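PDB 6W5E: BSU-2 beta-lactamase from Bacillus subtilis, which probably hydrolyses beta-lactam antibiotics as a class D serine beta-lactamase of the penicillin-binding protein transpeptidase fold. Local coordinates for residues T177-E180 with K181-K184; K30-V34 with S35-V39. All blocks are in the same frame, centred on the assembly; numbering follows the deposited sequence.

Overall arrangement
From the N terminus, contact 2 comes first: within residues 30-39, two overlapping turns over 33-37, the second weakly bonded, set the segment leading to strand 48-54 against strands 48-54 and 59-63 and against helix 248-261. Much later in the chain, contact 1 joins successive turns of helix 172-184, whose buried side packs on strands 225-233 and 236-244 and on helix 81-88. Each contact closes only a turn of backbone, so the two follow in series and neither nest nor cross. The centres of contacts 1 and 2 lie about 20 Å apart, and the nearest atoms of the two contacts about 11 Å. Both pack against the six-stranded antiparallel sheet, on different strands.

Contact 1: T177-E180 with K181-K184; sequences TFLE and KLAK
Helix 172-184 is amphipathic over its C-terminal turns, where Glu180 and Lys184 form an i to i+4 salt bridge on the outer side and Leu179 and Leu182 lie on the buried side. Glu180 OE2 receives Lys184 NZ at 2.8 Å on its anti lone pair, the one away from OE1. The two side chains run alongside each other: Glu180 has CG anti to the backbone N (chi1 177°), and the lysine chain is fully extended beyond CG, its CE 3.8 Å from Glu180 CG. Glu180 OE1 lies close to the carboxylate of Glu176, so the lysine probably offsets some of the repulsion between the two acids. One turn earlier, Thr177 and Lys181 also lie side by side, with the methyl CG2 of Thr177 4.0 Å from Lys181 CE, while Thr177 OG1 is bonded back to Leu173 O.

On the inner side, Leu179 meets Val228, Val239 and Val241 of the sheet. Phe178 and Leu182 touch Val81 and Val80, respectively, which follow the carboxylated Lys79 in the chain, so this helix packs beside the segment carrying that modified residue. Helical bonds continue beneath all these side chains, among them Ala183 N to Leu179 O at 2.9 Å. Within the apolar side, Leu179 CD2 and Leu182 CD2 approach to 4.3 Å.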
ATOM      1  N   THR A 177      -6.912  -2.334  -8.308  1.00 12.50           N
ATOM      2  CA  THR A 177      -8.305  -2.736  -8.170  1.00 13.41           C
ATOM      3  C   THR A 177      -8.707  -2.768  -6.709  1.00 14.27           C
ATOM      4  O   THR A 177      -9.755  -2.232  -6.327  1.00 14.60           O
ATOM      5  CB  THR A 177      -8.485  -4.104  -8.825  1.00 16.48           C
ATOM      6  OG1 THR A 177      -8.247  -3.957 -10.226  1.00 20.11           O
ATOM      7  CG2 THR A 177      -9.891  -4.675  -8.586  1.00 18.77           C
ATOM      8  N   PHE A 178      -7.861  -3.367  -5.872  1.00 12.87           N
ATOM      9  CA  PHE A 178      -8.133  -3.426  -4.442  1.00 13.31           C
ATOM     10  C   PHE A 178      -8.184  -2.028  -3.840  1.00 11.47           C
ATOM     11  O   PHE A 178      -9.116  -1.690  -3.099  1.00 12.62           O
ATOM     12  CB  PHE A 178      -7.055  -4.263  -3.760  1.00 12.00           C
ATOM     13  CG  PHE A 178      -7.056  -4.145  -2.264  1.00 11.55           C
ATOM     14  CD1 PHE A 178      -8.088  -4.679  -1.505  1.00 16.43           C
ATOM     15  CD2 PHE A 178      -6.034  -3.474  -1.621  1.00 15.76           C
ATOM     16  CE1 PHE A 178      -8.091  -4.548  -0.130  1.00 18.42           C
ATOM     17  CE2 PHE A 178      -6.031  -3.341  -0.249  1.00 19.03           C
ATOM     18  CZ  PHE A 178      -7.062  -3.882   0.500  1.00 19.52           C
ATOM     19  N   LEU A 179      -7.186  -1.198  -4.146  1.00 12.48           N
ATOM     20  CA  LEU A 179      -7.120   0.129  -3.533  1.00 12.00           C
ATOM     21  C   LEU A 179      -8.242   1.043  -4.008  1.00 12.41           C
ATOM     22  O   LEU A 179      -8.658   1.941  -3.269  1.00 12.17           O
ATOM     23  CB  LEU A 179      -5.751   0.764  -3.792  1.00 11.36           C
ATOM     24  CG  LEU A 179      -4.622   0.064  -3.025  1.00 11.90           C
ATOM     25  CD1 LEU A 179      -3.293   0.487  -3.602  1.00 15.62           C
ATOM     26  CD2 LEU A 179      -4.688   0.357  -1.523  1.00 15.46           C
ATOM     27  N   GLU A 180      -8.734   0.849  -5.233  1.00 12.03           N
ATOM     28  CA  GLU A 180      -9.888   1.612  -5.684  1.00 12.58           C
ATOM     29  C   GLU A 180     -11.123   1.273  -4.855  1.00 12.65           C
ATOM     30  O   GLU A 180     -11.920   2.159  -4.517  1.00 12.80           O
ATOM     31  CB  GLU A 180     -10.137   1.323  -7.164  1.00 14.55           C
ATOM     32  CG  GLU A 180     -11.356   2.008  -7.721  1.00 20.53           C
ATOM     33  CD  GLU A 180     -11.530   1.792  -9.211  1.00 22.15           C
ATOM     34  OE1 GLU A 180     -10.530   1.506  -9.914  1.00 20.92           O
ATOM     35  OE2 GLU A 180     -12.686   1.907  -9.679  1.00 23.86           O
ATOM     36  N   LYS A 181     -11.306  -0.008  -4.525  1.00 12.20           N
ATOM     37  CA  LYS A 181     -12.414  -0.397  -3.655  1.00 12.54           C
ATOM     38  C   LYS A 181     -12.267   0.206  -2.262  1.00 11.62           C
ATOM     39  O   LYS A 181     -13.261   0.631  -1.659  1.00 13.25           O
ATOM     40  CB  LYS A 181     -12.506  -1.917  -3.572  1.00 13.98           C
ATOM     41  CG  LYS A 181     -12.781  -2.579  -4.906  1.00 17.23           C
ATOM     42  CD  LYS A 181     -12.639  -4.092  -4.787  1.00 22.00           C
ATOM     43  CE  LYS A 181     -12.971  -4.807  -6.083  1.00 27.57           C
ATOM     44  NZ  LYS A 181     -12.500  -6.218  -6.019  1.00 28.94           N
ATOM     45  N   LEU A 182     -11.041   0.258  -1.735  1.00 11.36           N
ATOM     46  CA  LEU A 182     -10.831   0.896  -0.438  1.00 11.39           C
ATOM     47  C   LEU A 182     -11.127   2.393  -0.502  1.00 10.89           C
ATOM     48  O   LEU A 182     -11.787   2.943   0.387  1.00 11.87           O
ATOM     49  CB  LEU A 182      -9.405   0.632   0.056  1.00 11.31           C
ATOM     50  CG  LEU A 182      -9.004   1.351   1.354  1.00 12.55           C
ATOM     51  CD1 LEU A 182      -9.907   0.921   2.514  1.00 12.00           C
ATOM     52  CD2 LEU A 182      -7.522   1.112   1.680  1.00 13.40           C
ATOM     53  N   ALA A 183     -10.647   3.072  -1.546  1.00 11.53           N
ATOM     54  CA  ALA A 183     -10.933   4.497  -1.690  1.00 12.51           C
ATOM     55  C   ALA A 183     -12.434   4.760  -1.726  1.00 12.78           C
ATOM     56  O   ALA A 183     -12.930   5.695  -1.082  1.00 13.75           O
ATOM     57  CB  ALA A 183     -10.276   5.029  -2.960  1.00 12.89           C
ATOM     58  N   LYS A 184     -13.172   3.948  -2.473  1.00 12.05           N
ATOM     59  CA  LYS A 184     -14.617   4.086  -2.577  1.00 12.83           C
ATOM     60  C   LYS A 184     -15.345   3.553  -1.354  1.00 13.67           C
ATOM     61  O   LYS A 184     -16.572   3.710  -1.262  1.00 13.94           O
ATOM     62  CB  LYS A 184     -15.105   3.307  -3.795  1.00 14.60           C
ATOM     63  CG  LYS A 184     -14.702   3.865  -5.158  1.00 15.22           C
ATOM     64  CD  LYS A 184     -15.147   2.880  -6.241  1.00 18.30           C
ATOM     65  CE  LYS A 184     -14.906   3.359  -7.659  1.00 22.44           C
ATOM     66  NZ  LYS A 184     -15.303   2.301  -8.635  1.00 24.43           N
TER

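Contact 2: K30-V34 with S35-V39; sequences KHLNV and SKMNV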
ATOM      1  N   LYS A  30      -8.663  22.543 -14.789  1.00 38.69           N
ATOM      2  CA  LYS A  30      -8.847  22.224 -13.374  1.00 37.43           C
ATOM      3  C   LYS A  30      -8.647  20.743 -13.040  1.00 36.34           C
ATOM      4  O   LYS A  30      -7.902  20.364 -12.177  1.00 38.39           O
ATOM      5  CB  LYS A  30     -10.258  22.554 -12.867  1.00 40.22           C
ATOM      6  CG  LYS A  30     -11.236  23.341 -13.707  1.00 42.62           C
ATOM      7  CD  LYS A  30     -12.389  22.618 -14.385  1.00 44.23           C
ATOM      8  CE  LYS A  30     -12.172  21.177 -14.718  1.00 45.71           C
ATOM      9  NZ  LYS A  30     -11.354  20.917 -15.918  1.00 46.67           N
ATOM     10  N   HIS A  31      -9.357  19.922 -13.777  1.00 30.81           N
ATOM     11  CA  HIS A  31      -9.401  18.495 -13.497  1.00 26.32           C
ATOM     12  C   HIS A  31      -8.403  17.753 -14.376  1.00 24.81           C
ATOM     13  O   HIS A  31      -8.403  17.921 -15.601  1.00 24.71           O
ATOM     14  CB  HIS A  31     -10.808  17.953 -13.738  1.00 22.99           C
ATOM     15  CG  HIS A  31     -10.951  16.507 -13.398  1.00 18.48           C
ATOM     16  ND1 HIS A  31     -11.416  16.073 -12.175  1.00 21.49           N
ATOM     17  CD2 HIS A  31     -10.675  15.392 -14.114  1.00 17.72           C
ATOM     18  CE1 HIS A  31     -11.424  14.752 -12.155  1.00 18.96           C
ATOM     19  NE2 HIS A  31     -10.972  14.314 -13.318  1.00 18.00           N
ATOM     20  N   LEU A  32      -7.569  16.920 -13.751  1.00 20.31           N
ATOM     21  CA  LEU A  32      -6.552  16.177 -14.486  1.00 17.81           C
ATOM     22  C   LEU A  32      -7.188  15.050 -15.287  1.00 17.48           C
ATOM     23  O   LEU A  32      -7.840  14.161 -14.728  1.00 17.18           O
ATOM     24  CB  LEU A  32      -5.509  15.605 -13.535  1.00 19.27           C
ATOM     25  CG  LEU A  32      -4.534  14.620 -14.189  1.00 16.97           C
ATOM     26  CD1 LEU A  32      -3.616  15.348 -15.154  1.00 16.31           C
ATOM     27  CD2 LEU A  32      -3.718  13.898 -13.134  1.00 17.89           C
ATOM     28  N   ASN A  33      -7.065  15.163 -16.562  1.00 16.06           N
ATOM     29  CA  ASN A  33      -7.470  14.075 -17.497  0.64 15.97           C
ATOM     30  C   ASN A  33      -6.228  13.025 -17.686  1.00 14.76           C
ATOM     31  O   ASN A  33      -5.146  13.279 -18.346  1.00 15.07           O
ATOM     32  CB  ASN A  33      -7.794  14.700 -18.846  0.64 17.47           C
ATOM     33  CG  ASN A  33      -8.224  13.699 -19.888  0.64 16.77           C
ATOM     34  OD1 ASN A  33      -8.007  12.539 -19.770  0.64 16.79           O
ATOM     35  ND2 ASN A  33      -8.847  14.191 -20.936  0.64 19.05           N
ATOM     36  N   VAL A  34      -6.413  11.839 -17.116  1.00 13.05           N
ATOM     37  CA  VAL A  34      -5.287  10.909 -17.063  1.00 13.42           C
ATOM     38  C   VAL A  34      -4.940  10.333 -18.424  1.00 14.53           C
ATOM     39  O   VAL A  34      -3.841   9.799 -18.601  1.00 15.79           O
ATOM     40  CB  VAL A  34      -5.472   9.809 -16.000  1.00 13.73           C
ATOM     41  CG1 VAL A  34      -5.742  10.430 -14.647  1.00 15.23           C
ATOM     42  CG2 VAL A  34      -6.572   8.833 -16.412  1.00 14.70           C
ATOM     43  N   SER A  35      -5.840  10.435 -19.397  1.00 14.24           N
ATOM     44  CA  SER A  35      -5.545   9.928 -20.729  1.00 19.79           C
ATOM     45  C   SER A  35      -4.555  10.806 -21.479  1.00 23.28           C
ATOM     46  O   SER A  35      -4.117  10.422 -22.566  1.00 29.71           O
ATOM     47  CB  SER A  35      -6.839   9.765 -21.525  1.00 22.51           C
ATOM     48  OG  SER A  35      -7.328  11.027 -21.927  1.00 25.49           O
ATOM     49  N   LYS A  36      -4.177  11.954 -20.922  1.00 18.74           N
ATOM     50  CA  LYS A  36      -3.272  12.883 -21.586  1.00 21.77           C
ATOM     51  C   LYS A  36      -1.853  12.859 -21.029  1.00 21.51           C
ATOM     52  O   LYS A  36      -1.003  13.599 -21.533  1.00 23.32           O
ATOM     53  CB  LYS A  36      -3.832  14.305 -21.497  1.00 25.35           C
ATOM     54  CG  LYS A  36      -5.136  14.504 -22.248  1.00 30.57           C
ATOM     55  CD  LYS A  36      -5.048  15.686 -23.200  1.00 35.00           C
ATOM     56  CE  LYS A  36      -6.374  15.927 -23.912  1.00 38.26           C
ATOM     57  NZ  LYS A  36      -6.998  17.218 -23.488  1.00 39.11           N
ATOM     58  N   MET A  37      -1.563  12.025 -20.033  1.00 18.28           N
ATOM     59  CA  MET A  37      -0.313  12.113 -19.289  1.00 15.83           C
ATOM     60  C   MET A  37       0.828  11.371 -19.979  1.00 14.18           C
ATOM     61  O   MET A  37       0.630  10.521 -20.849  1.00 17.27           O
ATOM     62  CB  MET A  37      -0.455  11.503 -17.898  1.00 18.03           C
ATOM     63  CG  MET A  37      -1.604  12.004 -17.082  1.00 19.03           C
ATOM     64  SD  MET A  37      -1.735  10.971 -15.610  1.00 17.26           S
ATOM     65  CE  MET A  37      -0.149  11.241 -14.819  1.00 16.57           C
ATOM     66  N   ASN A  38       2.044  11.672 -19.527  1.00 13.11           N
ATOM     67  CA  ASN A  38       3.229  10.901 -19.877  1.00 12.22           C
ATOM     68  C   ASN A  38       4.175  10.929 -18.686  1.00 12.52           C
ATOM     69  O   ASN A  38       4.396  11.992 -18.104  1.00 14.49           O
ATOM     70  CB  ASN A  38       3.929  11.507 -21.096  1.00 13.08           C
ATOM     71  CG  ASN A  38       5.030  10.621 -21.619  1.00 13.49           C
ATOM     72  OD1 ASN A  38       6.133  10.596 -21.072  1.00 13.20           O
ATOM     73  ND2 ASN A  38       4.739   9.887 -22.695  1.00 15.66           N
ATOM     74  N   VAL A  39       4.727   9.769 -18.324  1.00 10.85           N
ATOM     75  CA  VAL A  39       5.631   9.671 -17.179  1.00 12.49           C
ATOM     76  C   VAL A  39       6.934   8.960 -17.547  1.00 11.91           C
ATOM     77  O   VAL A  39       7.677   8.530 -16.660  1.00 12.30           O
ATOM     78  CB  VAL A  39       4.956   9.021 -15.948  1.00 12.83           C
ATOM     79  CG1 VAL A  39       3.698   9.793 -15.557  1.00 13.58           C
ATOM     80  CG2 VAL A  39       4.639   7.555 -16.213  1.00 12.10           C
TER
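Asn33 and Ser35 open a short 3-10 turn with an Asx turn, in which the asparagine side chain accepts the backbone N-H two residues on. In the asparagine conformer described, one of two in the crystal, OD1 of Asn33 takes two bonds: Ser35 N at 3.0 Å and, as donor, Ser35 OG at 2.7 Å from that same OD1. Both donors reach it from the same face of the amide plane, each tilted about 30° out of it. CG of Asn33 stands anti to the backbone N (chi1 -180°), which carries the amide forward over the turn. Beneath it, Lys36 N bonds to Asn33 O at 3.1 Å, closing a type I beta turn, with the donor well above the carbonyl plane. A second turn overlaps the first, but its bond from Met37 N to Val34 O is weak.

Beyond these polar bonds the solvent side is loose: Ser35 and Lys36 are exposed and touch a crystal neighbour, and the bent Lys36 chain crosses the Asn33 amide, its CG 3.9 Å from ND2. The inner side is tighter: Val34 and Met37 are buried and run side by side, and together with Leu32 they rest on Leu52 of strand 48-54. Met37 also touches Ile258 of helix 248-261, and Leu32 O is bonded to Tyr238 OH, so the turn sits where the N-terminal segment meets sheet and helix. Here Met37 SD lies 3.9 Å from Val34 CB and 4.3 Å from Leu32 CD2.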